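Local coordinates for protein translation initiation factor eIF-2B (Pyrococcus horikoshii, PDB 1VB5) that is the regulatory subunit of archaeal initiation factor 2B and probably takes part in exchanging GDP for GTP on initiation factor 2, at residues D111-H116 with A178-V183. Sequence-based numbering, arbitrary orientation.
Sequences DVIITH and ASIAIV
I114 and A181 form one of two parallel beta bridges that join strands 111-115 and 180-183 in the central sheet of a Rossmann-like domain; I113 with I180 is the other. The strand axes approach to 4.7 Å and diverge by 38°. Backbone evidence for the pairing is twofold: I114 N donates to I180 O, and I114 O accepts from I182 N at 3.1 Å, the donor lying almost in line with the C=O. Two residues before I114, S179 N reaches V112 O at 2.9 Å, a bond made just before strand 180-183 begins.

S179 OG has two partners at this end. S179 OG accepts from V112 N at 3.0 Å, nearly straight (166°), and donates to D111 OD1, a modelled separation too short to be taken literally; D111 OD2 is held by D108 N. An alanine in place of D111 would probably leave S179 OG without its acceptor and open a gap beside the CG2 methyl of I180, which D111 CG meets at 3.7 Å.

Apolar packing falls on both faces. I113 CG1 runs alongside I180 CG2, the two side chains rising from the same face, while I114 CG2 touches A181 CB (3.6 Å) and A178 CB. Strand 136-141 flanks I113, and helix 200-209 covers A181. At the far end T115, its OG1 anti to the backbone N (chi1 -171°), sets that hydroxyl in the carbonyl plane of I182, T115 OG1 donating to I182 O at 2.7 Å.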
ATOM      1  N   ASP B 111      -9.511  22.207  -3.100  1.00 23.31           N
ATOM      2  CA  ASP B 111      -8.969  20.898  -3.466  1.00 24.90           C
ATOM      3  C   ASP B 111      -8.480  20.093  -2.265  1.00 24.83           C
ATOM      4  O   ASP B 111      -8.083  20.645  -1.238  1.00 25.69           O
ATOM      5  CB  ASP B 111      -7.768  21.043  -4.411  1.00 24.32           C
ATOM      6  CG  ASP B 111      -8.130  20.886  -5.881  1.00 23.37           C
ATOM      7  OD1 ASP B 111      -9.097  20.164  -6.213  1.00 25.70           O
ATOM      8  OD2 ASP B 111      -7.408  21.469  -6.715  1.00 27.25           O
ATOM      9  N   VAL B 112      -8.520  18.775  -2.414  1.00 23.31           N
ATOM     10  CA  VAL B 112      -7.990  17.863  -1.416  1.00 17.56           C
ATOM     11  C   VAL B 112      -7.028  17.055  -2.279  1.00 19.26           C
ATOM     12  O   VAL B 112      -7.448  16.242  -3.099  1.00 20.51           O
ATOM     13  CB  VAL B 112      -9.058  16.945  -0.815  1.00 19.32           C
ATOM     14  CG1 VAL B 112      -8.383  15.884   0.061  1.00 19.99           C
ATOM     15  CG2 VAL B 112     -10.033  17.771   0.034  1.00 17.52           C
ATOM     16  N   ILE B 113      -5.787  17.391  -2.195  1.00 15.51           N
ATOM     17  CA  ILE B 113      -4.737  16.756  -2.987  1.00 16.12           C
ATOM     18  C   ILE B 113      -4.154  15.511  -2.324  1.00 19.60           C
ATOM     19  O   ILE B 113      -3.737  15.553  -1.171  1.00 22.37           O
ATOM     20  CB  ILE B 113      -3.575  17.746  -3.237  1.00 16.92           C
ATOM     21  CG1 ILE B 113      -4.119  19.057  -3.813  1.00 14.95           C
ATOM     22  CG2 ILE B 113      -2.553  17.129  -4.184  1.00 14.03           C
ATOM     23  CD1 ILE B 113      -3.092  20.191  -3.823  1.00 17.67           C
ATOM     24  N   ILE B 114      -4.130  14.400  -3.050  1.00 16.41           N
ATOM     25  CA  ILE B 114      -3.559  13.179  -2.504  1.00 15.48           C
ATOM     26  C   ILE B 114      -2.282  12.905  -3.275  1.00 17.40           C
ATOM     27  O   ILE B 114      -2.220  13.121  -4.492  1.00 17.03           O
ATOM     28  CB  ILE B 114      -4.526  11.970  -2.629  1.00 17.98           C
ATOM     29  CG1 ILE B 114      -3.929  10.758  -1.913  1.00 21.32           C
ATOM     30  CG2 ILE B 114      -4.775  11.639  -4.090  1.00 19.45           C
ATOM     31  CD1 ILE B 114      -4.926   9.631  -1.664  1.00 22.86           C
ATOM     32  N   THR B 115      -1.255  12.452  -2.567  1.00 15.75           N
ATOM     33  CA  THR B 115       0.021  12.166  -3.196  1.00 18.82           C
ATOM     34  C   THR B 115       0.651  10.956  -2.521  1.00 21.28           C
ATOM     35  O   THR B 115       0.132  10.458  -1.519  1.00 20.80           O
ATOM     36  CB  THR B 115       0.979  13.398  -3.105  1.00 22.57           C
ATOM     37  OG1 THR B 115       2.140  13.167  -3.919  1.00 18.97           O
ATOM     38  CG2 THR B 115       1.405  13.650  -1.663  1.00 13.94           C
ATOM     39  N   HIS B 116       1.770  10.492  -3.068  1.00 17.91           N
ATOM     40  CA  HIS B 116       2.462   9.315  -2.551  1.00 16.92           C
ATOM     41  C   HIS B 116       3.966   9.567  -2.603  1.00 20.74           C
ATOM     42  O   HIS B 116       4.453  10.238  -3.510  1.00 23.87           O
ATOM     43  CB  HIS B 116       2.073   8.093  -3.406  1.00 15.63           C
ATOM     44  CG  HIS B 116       2.811   6.834  -3.065  1.00 19.93           C
ATOM     45  ND1 HIS B 116       2.833   6.299  -1.796  1.00 19.19           N
ATOM     46  CD2 HIS B 116       3.540   5.994  -3.839  1.00 17.74           C
ATOM     47  CE1 HIS B 116       3.545   5.187  -1.800  1.00 18.33           C
ATOM     48  NE2 HIS B 116       3.985   4.978  -3.027  1.00 19.75           N
ATOM     49  N   ALA B 178     -10.233  12.633  -2.038  1.00 21.20           N
ATOM     50  CA  ALA B 178      -9.449  13.569  -2.836  1.00 23.38           C
ATOM     51  C   ALA B 178     -10.228  14.110  -4.018  1.00 22.70           C
ATOM     52  O   ALA B 178     -11.193  13.494  -4.464  1.00 25.86           O
ATOM     53  CB  ALA B 178      -8.176  12.891  -3.328  1.00 23.76           C
ATOM     54  N   SER B 179      -9.804  15.265  -4.520  1.00 20.45           N
ATOM     55  CA  SER B 179     -10.439  15.879  -5.679  1.00 19.80           C
ATOM     56  C   SER B 179      -9.427  15.866  -6.825  1.00 20.07           C
ATOM     57  O   SER B 179      -9.772  16.109  -7.986  1.00 23.54           O
ATOM     58  CB  SER B 179     -10.841  17.319  -5.369  1.00 23.69           C
ATOM     59  OG  SER B 179      -9.697  18.104  -5.082  1.00 26.46           O
ATOM     60  N   ILE B 180      -8.173  15.584  -6.484  1.00 16.47           N
ATOM     61  CA  ILE B 180      -7.106  15.534  -7.473  1.00 16.83           C
ATOM     62  C   ILE B 180      -5.871  14.869  -6.882  1.00 18.67           C
ATOM     63  O   ILE B 180      -5.603  14.983  -5.689  1.00 22.07           O
ATOM     64  CB  ILE B 180      -6.745  16.957  -7.976  1.00 17.46           C
ATOM     65  CG1 ILE B 180      -5.673  16.876  -9.062  1.00 17.38           C
ATOM     66  CG2 ILE B 180      -6.255  17.815  -6.823  1.00 17.33           C
ATOM     67  CD1 ILE B 180      -5.430  18.209  -9.778  1.00 15.34           C
ATOM     68  N   ALA B 181      -5.133  14.161  -7.726  1.00 18.61           N
ATOM     69  CA  ALA B 181      -3.927  13.473  -7.305  1.00 14.48           C
ATOM     70  C   ALA B 181      -2.739  14.055  -8.069  1.00 20.68           C
ATOM     71  O   ALA B 181      -2.828  14.312  -9.273  1.00 15.71           O
ATOM     72  CB  ALA B 181      -4.053  11.976  -7.587  1.00 14.79           C
ATOM     73  N   ILE B 182      -1.636  14.265  -7.357  1.00 16.05           N
ATOM     74  CA  ILE B 182      -0.424  14.806  -7.948  1.00 13.81           C
ATOM     75  C   ILE B 182       0.778  14.066  -7.383  1.00 15.73           C
ATOM     76  O   ILE B 182       1.058  14.154  -6.189  1.00 22.39           O
ATOM     77  CB  ILE B 182      -0.258  16.317  -7.638  1.00 16.18           C
ATOM     78  CG1 ILE B 182      -1.437  17.106  -8.207  1.00 20.49           C
ATOM     79  CG2 ILE B 182       1.044  16.836  -8.241  1.00 21.93           C
ATOM     80  CD1 ILE B 182      -1.365  18.609  -7.944  1.00 19.56           C
ATOM     81  N   VAL B 183       1.478  13.325  -8.235  1.00 17.04           N
ATOM     82  CA  VAL B 183       2.660  12.595  -7.808  1.00 14.46           C
ATOM     83  C   VAL B 183       3.839  12.996  -8.686  1.00 19.68           C
ATOM     84  O   VAL B 183       3.661  13.606  -9.745  1.00 18.41           O
ATOM     85  CB  VAL B 183       2.457  11.062  -7.913  1.00 19.41           C
ATOM     86  CG1 VAL B 183       1.253  10.636  -7.064  1.00 21.34           C
ATOM     87  CG2 VAL B 183       2.255  10.651  -9.367  1.00 14.36           C
TER